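Local structure of petrobactin-binding protein YclQ (Bacillus subtilis subsp. subtilis str. 168, 3GFV) at residues A78-L83 against F88-E93; K84-D89 against A103-S108; A126-S131 against H197-V202; F187-R192 against A205-K210. The protein binds iron-free and ferric petrobactin and its precursor 3,4-dihydroxybenzoic acid, serving as the solute-binding component of the YclNOPQ ABC transporter that takes up ferric-petrobactin. All blocks are in the same frame, centred on the assembly; numbering follows the deposited sequence.

How the interactions relate
Interactions 1 and 2 adjoin in the lobe built on the five-stranded parallel sheet, whereas interactions 3 and 4 adjoin on the far side of the chain's centre from interaction 1. Helix 88-93 serves both of the first pair: interaction 1 sets it against the edge strand 78-79 in a partly buried contact, and interaction 2 joins its leading loop to residues 103-108 at the surface. Interaction 3 is buried and apolar. Interaction 4 is also buried, but there an isoleucine meets backbone and a water bridges the loops. Lys190 N and Asp198 OD2, 2.7 Å apart, probably hydrogen-bond interactions 3 and 4 together. The phosphate of interaction 2 is also reached by Arg192 of interaction 4.

Interaction 1: residues A78-L83 against F88-E93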
loop_
_atom_site.group_PDB
_atom_site.type_symbol
_atom_site.label_atom_id
_atom_site.label_comp_id
_atom_site.label_asym_id
_atom_site.label_seq_id
_atom_site.Cartn_x
_atom_site.Cartn_y
_atom_site.Cartn_z
ATOM N N ALA A 78 -19.599 8.386 -5.083
ATOM C CA ALA A 78 -20.121 8.765 -3.769
ATOM C C ALA A 78 -19.027 8.725 -2.717
ATOM O O ALA A 78 -18.186 7.824 -2.719
ATOM C CB ALA A 78 -21.288 7.854 -3.365
ATOM N N ASP A 79 -19.037 9.709 -1.820
ATOM C CA ASP A 79 -18.109 9.732 -0.687
ATOM C C ASP A 79 -18.707 8.901 0.455
ATOM O O ASP A 79 -19.756 9.258 1.009
ATOM C CB ASP A 79 -17.908 11.177 -0.223
ATOM C CG ASP A 79 -16.849 11.308 0.863
ATOM O OD1 ASP A 79 -16.276 10.282 1.278
ATOM O OD2 ASP A 79 -16.599 12.445 1.307
ATOM N N VAL A 80 -18.060 7.790 0.803
ATOM C CA VAL A 80 -18.594 6.927 1.858
ATOM C C VAL A 80 -17.789 7.043 3.162
ATOM O O VAL A 80 -17.768 6.118 3.970
ATOM C CB VAL A 80 -18.720 5.434 1.385
ATOM C CG1 VAL A 80 -19.858 5.275 0.381
ATOM C CG2 VAL A 80 -17.406 4.926 0.791
ATOM N N GLY A 81 -17.114 8.181 3.343
ATOM C CA GLY A 81 -16.510 8.537 4.625
ATOM C C GLY A 81 -14.991 8.498 4.667
ATOM O O GLY A 81 -14.300 9.134 3.861
ATOM N N SER A 82 -14.463 7.770 5.642
ATOM C CA SER A 82 -13.018 7.620 5.761
ATOM C C SER A 82 -12.667 6.157 5.928
ATOM O O SER A 82 -13.545 5.309 6.136
ATOM C CB SER A 82 -12.489 8.428 6.951
ATOM O OG SER A 82 -12.781 7.773 8.161
ATOM N N LEU A 83 -11.371 5.866 5.843
ATOM C CA LEU A 83 -10.919 4.486 5.862
ATOM C C LEU A 83 -11.247 3.864 7.208
ATOM O O LEU A 83 -11.572 2.681 7.278
ATOM C CB LEU A 83 -9.418 4.411 5.604
ATOM C CG LEU A 83 -9.028 4.749 4.164
ATOM C CD1 LEU A 83 -7.519 4.905 4.076
ATOM C CD2 LEU A 83 -9.492 3.637 3.251
ATOM N N PHE A 88 -21.711 3.937 6.994
ATOM C CA PHE A 88 -22.438 2.719 6.654
ATOM C C PHE A 88 -23.814 3.000 6.043
ATOM O O PHE A 88 -24.266 2.290 5.154
ATOM C CB PHE A 88 -22.580 1.829 7.890
ATOM C CG PHE A 88 -21.298 1.157 8.304
ATOM C CD1 PHE A 88 -20.871 0.005 7.653
ATOM C CD2 PHE A 88 -20.520 1.675 9.336
ATOM C CE1 PHE A 88 -19.691 -0.615 8.030
ATOM C CE2 PHE A 88 -19.325 1.057 9.721
ATOM C CZ PHE A 88 -18.915 -0.096 9.057
ATOM N N ASP A 89 -24.497 4.033 6.527
ATOM C CA ASP A 89 -25.796 4.359 5.948
ATOM C C ASP A 89 -25.666 4.754 4.484
ATOM O O ASP A 89 -26.502 4.385 3.645
ATOM C CB ASP A 89 -26.441 5.519 6.713
ATOM C CG ASP A 89 -27.039 5.088 8.040
ATOM O OD1 ASP A 89 -26.995 3.887 8.368
ATOM O OD2 ASP A 89 -27.592 5.958 8.744
ATOM N N LYS A 90 -24.639 5.540 4.179
ATOM C CA LYS A 90 -24.416 5.944 2.806
ATOM C C LYS A 90 -24.060 4.737 1.939
ATOM O O LYS A 90 -24.551 4.612 0.811
ATOM C CB LYS A 90 -23.314 6.985 2.716
ATOM C CG LYS A 90 -23.142 7.538 1.314
ATOM C CD LYS A 90 -24.414 8.242 0.868
ATOM C CE LYS A 90 -24.242 8.870 -0.504
ATOM N NZ LYS A 90 -25.376 9.781 -0.833
ATOM N N VAL A 91 -23.206 3.858 2.455
ATOM C CA VAL A 91 -22.897 2.612 1.734
ATOM C C VAL A 91 -24.189 1.860 1.358
ATOM O O VAL A 91 -24.372 1.467 0.197
ATOM C CB VAL A 91 -21.933 1.686 2.513
ATOM C CG1 VAL A 91 -21.703 0.376 1.724
ATOM C CG2 VAL A 91 -20.600 2.393 2.759
ATOM N N ALA A 92 -25.078 1.681 2.337
ATOM C CA ALA A 92 -26.347 0.991 2.140
ATOM C C ALA A 92 -27.217 1.729 1.126
ATOM O O ALA A 92 -27.854 1.107 0.280
ATOM C CB ALA A 92 -27.083 0.824 3.458
ATOM N N GLU A 93 -27.201 3.058 1.190
ATOM C CA GLU A 93 -28.006 3.878 0.280
ATOM C C GLU A 93 -27.660 3.656 -1.197
ATOM O O GLU A 93 -28.521 3.772 -2.075
ATOM C CB GLU A 93 -27.852 5.353 0.649
ATOM C CG GLU A 93 -28.496 6.346 -0.304
ATOM C CD GLU A 93 -28.226 7.789 0.113
ATOM O OE1 GLU A 93 -27.999 8.025 1.322
ATOM O OE2 GLU A 93 -28.235 8.681 -0.763
#
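Val80 and Lys90 mark the closest backbone approach between 78-83 and 88-93, their CA atoms 6.0 Å apart where the chain leaves strand 78-79. This strand is an outermost member of a parallel sheet of order 3-2-1-4-5, and helix 88-93 lies in the beta-alpha-beta crossover from strand 78-79 to the parallel strand 98-101, as in other Rossmann-like lobes. The apolar part of the contact is a valine pair: Val91 CG2 lies 3.8 Å from Val80 CG1, and the two side chains cross at about a right angle. In Val91 this methyl stands beside the backbone N and opposite the carbonyl carbon, because chi1 of 178° gives the position anti to N to CG1. Val80 is further covered by Phe40 and Leu94, while Val91 also touches Ile115 of helix 109-115.

Lys90 contributes its aliphatic stem. Its CG sits 3.8 Å from Asp79 O and 4.1 Å from Val80 CG1, and after a bend at chi2 (62°) the chain carries CE past Ala78 CB.

At the end of the strand, Asp79 closes an Asx turn: Gly81 N donates to Asp79 OD1 at 3.1 Å, from above the carboxylate plane. The same oxygen accepts from Lys62 N. Gly81 has positive phi, which suits a glycine at this bend. At the far end of the lysine, Lys90 NZ makes a salt bridge within the helix to Glu93 OE2 at 3.1 Å, approaching well out of the carboxylate plane.

Interaction 2: residues K84-D89 against A103-S108; sequences KEPDFD and ARQSES. With PO4 (phosphate ion), chain C.
The Phe88 ring meets Ser108 at its edge, with OG near the ring plane and 3.7 Å from CZ, while Pro86 CB covers one face from 3.8 Å above, displaced toward the rim. The Arg104 guanidinium has phosphate O2 in plane at its edge, and Lys84 CE lies near that plane too, 4.1 Å from Arg104 NE. These groups join the loop leading into helix 88-93 to the 3-10 segment that follows strand 98-101 in the parallel sheet of a periplasmic-binding fold. Pro86 CG touches Gln105 CG; the amide of Gln105 is held by Ser102 N and Leu83 O.

The phosphate, probably from the crystallisation liquor, lies between the two cations and probably offsets their like charges. Lys84 reaches it with its chain extended beyond CG (chi2 179°). Arg104 adds two weak bonds, from NE and NH2, each 3.3 Å from O2. Tyr275 O also accepts from Arg104 NH2, and its ring makes a cation-pi contact with this guanidinium. Arg192 NH1 forms a salt bridge to phosphate O1, so residues from both halves of the chain surround the ion, consistent with a pocket suited to an anion. The shortest bond runs from Lys84 NZ to phosphate O2, 2.7 Å.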
loop_
_atom_site.group_PDB
_atom_site.type_symbol
_atom_site.label_atom_id
_atom_site.label_comp_id
_atom_site.label_asym_id
_atom_site.label_seq_id
_atom_site.Cartn_x
_atom_site.Cartn_y
_atom_site.Cartn_z
ATOM N N LYS A 84 -11.153 4.663 8.273
ATOM C CA LYS A 84 -11.382 4.148 9.617
ATOM C C LYS A 84 -12.811 4.390 10.106
ATOM O O LYS A 84 -13.249 3.766 11.062
ATOM C CB LYS A 84 -10.364 4.715 10.617
ATOM C CG LYS A 84 -8.986 4.117 10.402
ATOM C CD LYS A 84 -7.965 4.695 11.361
ATOM C CE LYS A 84 -6.556 4.271 10.959
ATOM N NZ LYS A 84 -5.507 4.884 11.834
ATOM N N GLU A 85 -13.537 5.280 9.441
ATOM C CA GLU A 85 -14.907 5.578 9.840
ATOM C C GLU A 85 -15.841 5.492 8.624
ATOM O O GLU A 85 -16.201 6.524 8.057
ATOM C CB GLU A 85 -14.983 6.975 10.497
ATOM C CG GLU A 85 -14.010 7.131 11.678
ATOM C CD GLU A 85 -13.833 8.568 12.221
ATOM O OE1 GLU A 85 -14.559 9.512 11.839
ATOM O OE2 GLU A 85 -12.939 8.755 13.068
ATOM N N PRO A 86 -16.242 4.268 8.228
ATOM C CA PRO A 86 -17.157 4.167 7.092
ATOM C C PRO A 86 -18.511 4.786 7.402
ATOM O O PRO A 86 -19.022 4.693 8.528
ATOM C CB PRO A 86 -17.307 2.646 6.886
ATOM C CG PRO A 86 -16.067 2.057 7.518
ATOM C CD PRO A 86 -15.820 2.939 8.711
ATOM N N ASP A 87 -19.083 5.451 6.407
ATOM C CA ASP A 87 -20.441 5.950 6.523
ATOM C C ASP A 87 -21.348 4.813 6.061
ATOM O O ASP A 87 -21.696 4.722 4.883
ATOM C CB ASP A 87 -20.614 7.185 5.636
ATOM C CG ASP A 87 -22.009 7.789 5.722
ATOM O OD1 ASP A 87 -22.928 7.149 6.266
ATOM O OD2 ASP A 87 -22.183 8.922 5.235
ATOM N N PHE A 88 -21.711 3.937 6.994
ATOM C CA PHE A 88 -22.438 2.719 6.654
ATOM C C PHE A 88 -23.814 3.000 6.043
ATOM O O PHE A 88 -24.266 2.290 5.154
ATOM C CB PHE A 88 -22.580 1.829 7.890
ATOM C CG PHE A 88 -21.298 1.157 8.304
ATOM C CD1 PHE A 88 -20.871 0.005 7.653
ATOM C CD2 PHE A 88 -20.520 1.675 9.336
ATOM C CE1 PHE A 88 -19.691 -0.615 8.030
ATOM C CE2 PHE A 88 -19.325 1.057 9.721
ATOM C CZ PHE A 88 -18.915 -0.096 9.057
ATOM N N ASP A 89 -24.497 4.033 6.527
ATOM C CA ASP A 89 -25.796 4.359 5.948
ATOM C C ASP A 89 -25.666 4.754 4.484
ATOM O O ASP A 89 -26.502 4.385 3.645
ATOM C CB ASP A 89 -26.441 5.519 6.713
ATOM C CG ASP A 89 -27.039 5.088 8.040
ATOM O OD1 ASP A 89 -26.995 3.887 8.368
ATOM O OD2 ASP A 89 -27.592 5.958 8.744
ATOM N N ALA A 103 -7.543 -4.144 5.533
ATOM C CA ALA A 103 -7.216 -4.312 6.940
ATOM C C ALA A 103 -7.915 -3.305 7.873
ATOM O O ALA A 103 -8.350 -3.668 8.964
ATOM C CB ALA A 103 -5.699 -4.270 7.123
ATOM N N ARG A 104 -8.027 -2.055 7.442
ATOM C CA ARG A 104 -8.584 -1.021 8.308
ATOM C C ARG A 104 -10.078 -1.196 8.600
ATOM O O ARG A 104 -10.598 -0.567 9.533
ATOM C CB ARG A 104 -8.319 0.369 7.730
ATOM C CG ARG A 104 -6.837 0.784 7.778
ATOM C CD ARG A 104 -6.646 2.151 7.146
ATOM N NE ARG A 104 -5.326 2.708 7.427
ATOM C CZ ARG A 104 -4.335 2.806 6.542
ATOM N NH1 ARG A 104 -4.490 2.380 5.295
ATOM N NH2 ARG A 104 -3.179 3.338 6.913
ATOM N N GLN A 105 -10.769 -2.036 7.815
ATOM C CA GLN A 105 -12.184 -2.306 8.072
ATOM C C GLN A 105 -12.444 -3.771 8.444
ATOM O O GLN A 105 -13.593 -4.236 8.428
ATOM C CB GLN A 105 -13.059 -1.945 6.848
ATOM C CG GLN A 105 -12.837 -0.556 6.272
ATOM C CD GLN A 105 -11.650 -0.490 5.320
ATOM O OE1 GLN A 105 -11.292 -1.480 4.670
ATOM N NE2 GLN A 105 -11.014 0.684 5.245
ATOM N N SER A 106 -11.375 -4.485 8.788
ATOM C CA SER A 106 -11.426 -5.936 9.044
ATOM C C SER A 106 -12.517 -6.340 10.030
ATOM O O SER A 106 -13.252 -7.311 9.815
ATOM C CB SER A 106 -10.077 -6.422 9.588
ATOM O OG SER A 106 -9.173 -6.680 8.534
ATOM N N GLU A 107 -12.627 -5.583 11.113
ATOM C CA GLU A 107 -13.622 -5.871 12.130
ATOM C C GLU A 107 -15.058 -5.547 11.758
ATOM O O GLU A 107 -15.974 -5.881 12.504
ATOM C CB GLU A 107 -13.276 -5.131 13.425
ATOM C CG GLU A 107 -12.743 -6.025 14.512
ATOM C CD GLU A 107 -12.783 -5.325 15.857
ATOM O OE1 GLU A 107 -13.642 -5.678 16.691
ATOM O OE2 GLU A 107 -11.977 -4.397 16.049
ATOM N N SER A 108 -15.270 -4.881 10.628
ATOM C CA SER A 108 -16.633 -4.542 10.212
ATOM C C SER A 108 -17.107 -5.431 9.066
ATOM O O SER A 108 -18.114 -5.145 8.429
ATOM C CB SER A 108 -16.731 -3.067 9.801
ATOM O OG SER A 108 -16.595 -2.244 10.948
HETATM P P PO4 C . -3.396 2.495 10.785
HETATM O O1 PO4 C . -2.659 1.635 9.784
HETATM O O2 PO4 C . -3.756 3.816 10.145
HETATM O O3 PO4 C . -4.652 1.777 11.233
HETATM O O4 PO4 C . -2.500 2.742 11.975
#

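Interaction 3: residues A126-S131 against H197-V202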
loop_
_atom_site.group_PDB
_atom_site.type_symbol
_atom_site.label_atom_id
_atom_site.label_comp_id
_atom_site.label_asym_id
_atom_site.label_seq_id
_atom_site.Cartn_x
_atom_site.Cartn_y
_atom_site.Cartn_z
ATOM N N ALA A 126 3.358 -10.700 5.465
ATOM C CA ALA A 126 4.216 -11.846 5.727
ATOM C C ALA A 126 4.364 -12.698 4.457
ATOM O O ALA A 126 5.254 -13.551 4.357
ATOM C CB ALA A 126 3.658 -12.676 6.878
ATOM N N LYS A 127 3.480 -12.462 3.489
ATOM C CA LYS A 127 3.467 -13.199 2.228
ATOM C C LYS A 127 3.116 -12.213 1.136
ATOM O O LYS A 127 2.060 -12.332 0.506
ATOM C CB LYS A 127 2.349 -14.249 2.223
ATOM C CG LYS A 127 2.517 -15.442 3.124
ATOM C CD LYS A 127 1.171 -16.159 3.240
ATOM C CE LYS A 127 1.333 -17.657 3.416
ATOM N NZ LYS A 127 2.223 -17.995 4.565
ATOM N N TYR A 128 3.966 -11.222 0.919
ATOM C CA TYR A 128 3.537 -10.060 0.151
ATOM C C TYR A 128 3.096 -10.427 -1.289
ATOM O O TYR A 128 1.953 -10.179 -1.670
ATOM C CB TYR A 128 4.603 -8.954 0.146
ATOM C CG TYR A 128 4.008 -7.641 -0.238
ATOM C CD1 TYR A 128 3.751 -6.663 0.718
ATOM C CD2 TYR A 128 3.631 -7.394 -1.555
ATOM C CE1 TYR A 128 3.162 -5.460 0.363
ATOM C CE2 TYR A 128 3.047 -6.208 -1.917
ATOM C CZ TYR A 128 2.817 -5.244 -0.964
ATOM O OH TYR A 128 2.237 -4.057 -1.330
HETATM N N MSE A 129 3.991 -11.015 -2.071
HETATM C CA MSE A 129 3.704 -11.219 -3.491
HETATM C C MSE A 129 2.601 -12.247 -3.703
HETATM O O MSE A 129 1.778 -12.114 -4.613
HETATM C CB MSE A 129 4.981 -11.586 -4.256
HETATM C CG MSE A 129 5.912 -10.389 -4.468
HETATM SE SE MSE A 129 4.968 -8.802 -5.123
HETATM C CE MSE A 129 4.567 -9.428 -6.960
ATOM N N GLU A 130 2.565 -13.274 -2.861
ATOM C CA GLU A 130 1.499 -14.267 -2.956
ATOM C C GLU A 130 0.136 -13.587 -2.832
ATOM O O GLU A 130 -0.739 -13.785 -3.679
ATOM C CB GLU A 130 1.656 -15.342 -1.879
ATOM C CG GLU A 130 0.517 -16.354 -1.821
ATOM C CD GLU A 130 0.737 -17.428 -0.760
ATOM O OE1 GLU A 130 -0.109 -17.551 0.153
ATOM O OE2 GLU A 130 1.762 -18.140 -0.829
ATOM N N SER A 131 -0.031 -12.782 -1.782
ATOM C CA SER A 131 -1.305 -12.102 -1.536
ATOM C C SER A 131 -1.556 -11.017 -2.586
ATOM O O SER A 131 -2.701 -10.832 -3.031
ATOM C CB SER A 131 -1.392 -11.536 -0.096
ATOM O OG SER A 131 -0.403 -10.552 0.104
ATOM N N HIS A 197 12.492 -4.648 1.571
ATOM C CA HIS A 197 13.447 -5.751 1.748
ATOM C C HIS A 197 12.980 -7.077 1.161
ATOM O O HIS A 197 13.763 -7.774 0.481
ATOM C CB HIS A 197 13.737 -5.947 3.238
ATOM C CG HIS A 197 14.106 -4.686 3.936
ATOM N ND1 HIS A 197 15.269 -3.992 3.649
ATOM C CD2 HIS A 197 13.488 -3.990 4.921
ATOM C CE1 HIS A 197 15.337 -2.924 4.417
ATOM N NE2 HIS A 197 14.268 -2.900 5.204
ATOM N N ASP A 198 11.721 -7.436 1.418
ATOM C CA ASP A 198 11.233 -8.775 1.106
ATOM C C ASP A 198 11.018 -8.975 -0.388
ATOM O O ASP A 198 11.142 -10.086 -0.901
ATOM C CB ASP A 198 9.916 -9.041 1.841
ATOM C CG ASP A 198 10.052 -8.910 3.347
ATOM O OD1 ASP A 198 11.132 -9.251 3.883
ATOM O OD2 ASP A 198 9.087 -8.461 3.984
ATOM N N VAL A 199 10.692 -7.895 -1.078
ATOM C CA VAL A 199 10.305 -7.982 -2.482
ATOM C C VAL A 199 11.344 -7.289 -3.351
ATOM O O VAL A 199 11.821 -7.864 -4.326
ATOM C CB VAL A 199 8.921 -7.347 -2.701
ATOM C CG1 VAL A 199 8.531 -7.393 -4.160
ATOM C CG2 VAL A 199 7.882 -8.091 -1.867
ATOM N N PHE A 200 11.724 -6.064 -2.964
ATOM C CA PHE A 200 12.617 -5.256 -3.785
ATOM C C PHE A 200 14.086 -5.572 -3.548
ATOM O O PHE A 200 14.950 -5.055 -4.257
ATOM C CB PHE A 200 12.402 -3.749 -3.558
ATOM C CG PHE A 200 10.995 -3.281 -3.835
ATOM C CD1 PHE A 200 10.143 -4.045 -4.615
ATOM C CD2 PHE A 200 10.537 -2.074 -3.305
ATOM C CE1 PHE A 200 8.847 -3.617 -4.858
ATOM C CE2 PHE A 200 9.233 -1.617 -3.546
ATOM C CZ PHE A 200 8.385 -2.394 -4.326
ATOM N N GLY A 201 14.374 -6.373 -2.524
ATOM C CA GLY A 201 15.724 -6.901 -2.366
ATOM C C GLY A 201 16.747 -6.035 -1.634
ATOM O O GLY A 201 17.941 -6.362 -1.618
ATOM N N VAL A 202 16.306 -4.934 -1.030
ATOM C CA VAL A 202 17.234 -4.069 -0.285
ATOM C C VAL A 202 17.695 -4.795 0.974
ATOM O O VAL A 202 16.886 -5.283 1.759
ATOM C CB VAL A 202 16.603 -2.678 0.080
ATOM C CG1 VAL A 202 17.563 -1.846 0.961
ATOM C CG2 VAL A 202 16.212 -1.897 -1.217
#
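A 2.8 Å hydrogen bond from His197 ND1 to Val202 O closes the turn from which Val199 reaches across to Tyr128 and Met129. The imidazole geometry is good, with the oxygen only 4° out of the ring plane and an N-H...O angle of 160°, although the donor stands well above the carbonyl plane of Val202. Inside this loop Gly201 takes positive phi as the chain leaves helix 195-198, and its N makes a weak bond back to His197 O.

Val199 carries one side of the contact, and its two methyls take different partners. CG1, anti to the backbone N (chi1 178°), meets the selenium of Met129, a selenomethionine, at 4.0 Å. CG2 approaches Tyr128 CB at 3.9 Å, so it touches the root of the tyrosine and comes obliquely to its ring. Met129 CG lies 4.0 Å from each of those methyls, placing the valine tip astride the selenomethionine stem.

The contact thus brings the first turn of helix 128-142 against Val199, next to helix 195-198 and beside the long helix 146-170; a single long helix joining two lobes is the hallmark of siderophore-binding proteins of this family. Ile160 of that helix touches both Met129 and Val199, and Met284 of helix 281-296 packs on Tyr128 and Met129. The Met129 chain, bent at chi2 and chi3, crosses Val199 at about a right angle.

Interaction 4: residues F187-R192 against A205-K210; sequences FGPKSR and ADQNIK
From Ile209, CB lies 3.9 Å from Gly188 N, and the two branches then straddle one peptide, the Phe187-Gly188 unit. CG2, anti to the backbone N since CG1 occupies the place beside it (chi1 -61°), comes to 3.7 Å from Gly188 N. The other branch extends through CG1 to CD1, which ends 3.9 Å from Phe187 O. Ile209 therefore packs against backbone, and Gly188, with no side chain between, lets the two CA atoms come within 5.2 Å. Leu175 and Tyr222 also touch the isoleucine.

Both segments are loops that leave strands of the mixed sheet in the second lobe of the periplasmic-binding fold: residues 187-192 follow strand 183-187, while the loop at 205-210 runs from strand 203-204 toward strand 216-218. In the type II turn from Gly188 to Ser191, Gly188 O is gripped twice, by Ser191 N and by Ser191 OG at 2.7 Å, the hydroxyl lying in the carbonyl plane on a lone pair. In the type I turn from Asp206 to Ile209, Asn208 N donates to Asp206 OD1 from above the carboxylate plane, forming an Asx turn.

A water bridges the loops, donating to Ile209 O at 2.8 Å and to Pro189 O at 2.9 Å, and accepting weakly from Gly188 N. Farther out Gln207, bent at chi2, brings OE1 to 4.1 Å from Pro189 CG, the side chains crossing nearly perpendicular.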
loop_
_atom_site.group_PDB
_atom_site.type_symbol
_atom_site.label_atom_id
_atom_site.label_comp_id
_atom_site.label_asym_id
_atom_site.label_seq_id
_atom_site.Cartn_x
_atom_site.Cartn_y
_atom_site.Cartn_z
ATOM N N PHE A 187 10.738 -0.155 10.376
ATOM C CA PHE A 187 10.056 -1.231 9.694
ATOM C C PHE A 187 11.090 -2.108 9.011
ATOM O O PHE A 187 11.919 -1.615 8.225
ATOM C CB PHE A 187 9.121 -0.630 8.649
ATOM C CG PHE A 187 7.951 0.084 9.240
ATOM C CD1 PHE A 187 6.753 -0.596 9.457
ATOM C CD2 PHE A 187 8.036 1.437 9.584
ATOM C CE1 PHE A 187 5.658 0.063 10.008
ATOM C CE2 PHE A 187 6.945 2.099 10.134
ATOM C CZ PHE A 187 5.756 1.415 10.340
ATOM N N GLY A 188 11.040 -3.399 9.310
ATOM C CA GLY A 188 11.951 -4.343 8.705
ATOM C C GLY A 188 11.189 -5.397 7.929
ATOM O O GLY A 188 10.001 -5.212 7.596
ATOM N N PRO A 189 11.861 -6.510 7.630
ATOM C CA PRO A 189 11.218 -7.601 6.890
ATOM C C PRO A 189 9.872 -8.011 7.496
ATOM O O PRO A 189 9.737 -8.070 8.715
ATOM C CB PRO A 189 12.235 -8.745 6.999
ATOM C CG PRO A 189 13.561 -8.049 7.119
ATOM C CD PRO A 189 13.243 -6.848 8.025
ATOM N N LYS A 190 8.890 -8.264 6.630
ATOM C CA LYS A 190 7.576 -8.793 7.017
ATOM C C LYS A 190 6.687 -7.746 7.684
ATOM O O LYS A 190 5.538 -8.027 8.017
ATOM C CB LYS A 190 7.718 -10.018 7.923
ATOM C CG LYS A 190 8.662 -11.081 7.391
ATOM C CD LYS A 190 8.001 -11.961 6.358
ATOM C CE LYS A 190 8.934 -13.085 5.902
ATOM N NZ LYS A 190 10.047 -12.594 5.022
ATOM N N SER A 191 7.208 -6.538 7.870
ATOM C CA SER A 191 6.404 -5.461 8.444
ATOM C C SER A 191 5.544 -4.801 7.369
ATOM O O SER A 191 5.576 -5.172 6.182
ATOM C CB SER A 191 7.289 -4.402 9.126
ATOM O OG SER A 191 7.935 -3.592 8.148
ATOM N N ARG A 192 4.781 -3.804 7.788
ATOM C CA ARG A 192 3.946 -3.065 6.867
ATOM C C ARG A 192 4.712 -2.590 5.629
ATOM O O ARG A 192 4.201 -2.623 4.522
ATOM C CB ARG A 192 3.354 -1.872 7.605
ATOM C CG ARG A 192 2.490 -1.004 6.742
ATOM C CD ARG A 192 1.971 0.127 7.605
ATOM N NE ARG A 192 0.832 0.791 6.999
ATOM C CZ ARG A 192 0.078 1.677 7.635
ATOM N NH1 ARG A 192 0.345 1.996 8.898
ATOM N NH2 ARG A 192 -0.941 2.241 7.006
ATOM N N ALA A 205 19.377 -2.953 7.020
ATOM C CA ALA A 205 20.422 -2.483 7.917
ATOM C C ALA A 205 20.279 -3.103 9.312
ATOM O O ALA A 205 21.257 -3.226 10.055
ATOM C CB ALA A 205 20.409 -0.940 8.005
ATOM N N ASP A 206 19.061 -3.479 9.665
ATOM C CA ASP A 206 18.785 -4.162 10.919
ATOM C C ASP A 206 17.772 -5.269 10.677
ATOM O O ASP A 206 16.585 -4.995 10.541
ATOM C CB ASP A 206 18.249 -3.158 11.958
ATOM C CG ASP A 206 18.033 -3.778 13.314
ATOM O OD1 ASP A 206 18.143 -5.018 13.444
ATOM O OD2 ASP A 206 17.732 -3.014 14.263
ATOM N N GLN A 207 18.252 -6.513 10.642
ATOM C CA GLN A 207 17.424 -7.692 10.379
ATOM C C GLN A 207 16.399 -7.952 11.470
ATOM O O GLN A 207 15.422 -8.671 11.249
ATOM C CB GLN A 207 18.318 -8.935 10.274
ATOM C CG GLN A 207 19.241 -8.950 9.079
ATOM C CD GLN A 207 18.534 -9.398 7.819
ATOM O OE1 GLN A 207 17.311 -9.572 7.805
ATOM N NE2 GLN A 207 19.299 -9.591 6.748
ATOM N N ASN A 208 16.626 -7.362 12.639
ATOM C CA ASN A 208 15.910 -7.759 13.846
ATOM C C ASN A 208 14.780 -6.843 14.298
ATOM O O ASN A 208 14.271 -6.980 15.408
ATOM C CB ASN A 208 16.904 -7.975 14.982
ATOM C CG ASN A 208 17.932 -9.039 14.647
ATOM O OD1 ASN A 208 19.136 -8.837 14.821
ATOM N ND2 ASN A 208 17.462 -10.170 14.135
ATOM N N ILE A 209 14.391 -5.910 13.444
ATOM C CA ILE A 209 13.244 -5.062 13.738
ATOM C C ILE A 209 11.995 -5.940 13.840
ATOM O O ILE A 209 11.689 -6.714 12.930
ATOM C CB ILE A 209 13.034 -4.030 12.624
ATOM C CG1 ILE A 209 14.279 -3.134 12.510
ATOM C CG2 ILE A 209 11.784 -3.205 12.897
ATOM C CD1 ILE A 209 14.330 -2.289 11.243
ATOM N N LYS A 210 11.298 -5.827 14.964
ATOM C CA LYS A 210 10.055 -6.560 15.200
ATOM C C LYS A 210 8.968 -6.080 14.233
ATOM O O LYS A 210 8.639 -4.891 14.212
ATOM C CB LYS A 210 9.605 -6.331 16.643
ATOM C CG LYS A 210 8.336 -7.065 17.050
ATOM C CD LYS A 210 7.706 -6.379 18.265
ATOM C CE LYS A 210 6.551 -7.178 18.863
ATOM N NZ LYS A 210 6.978 -8.007 20.028
HETATM O O HOH W 1 10.132 -6.001 10.713
#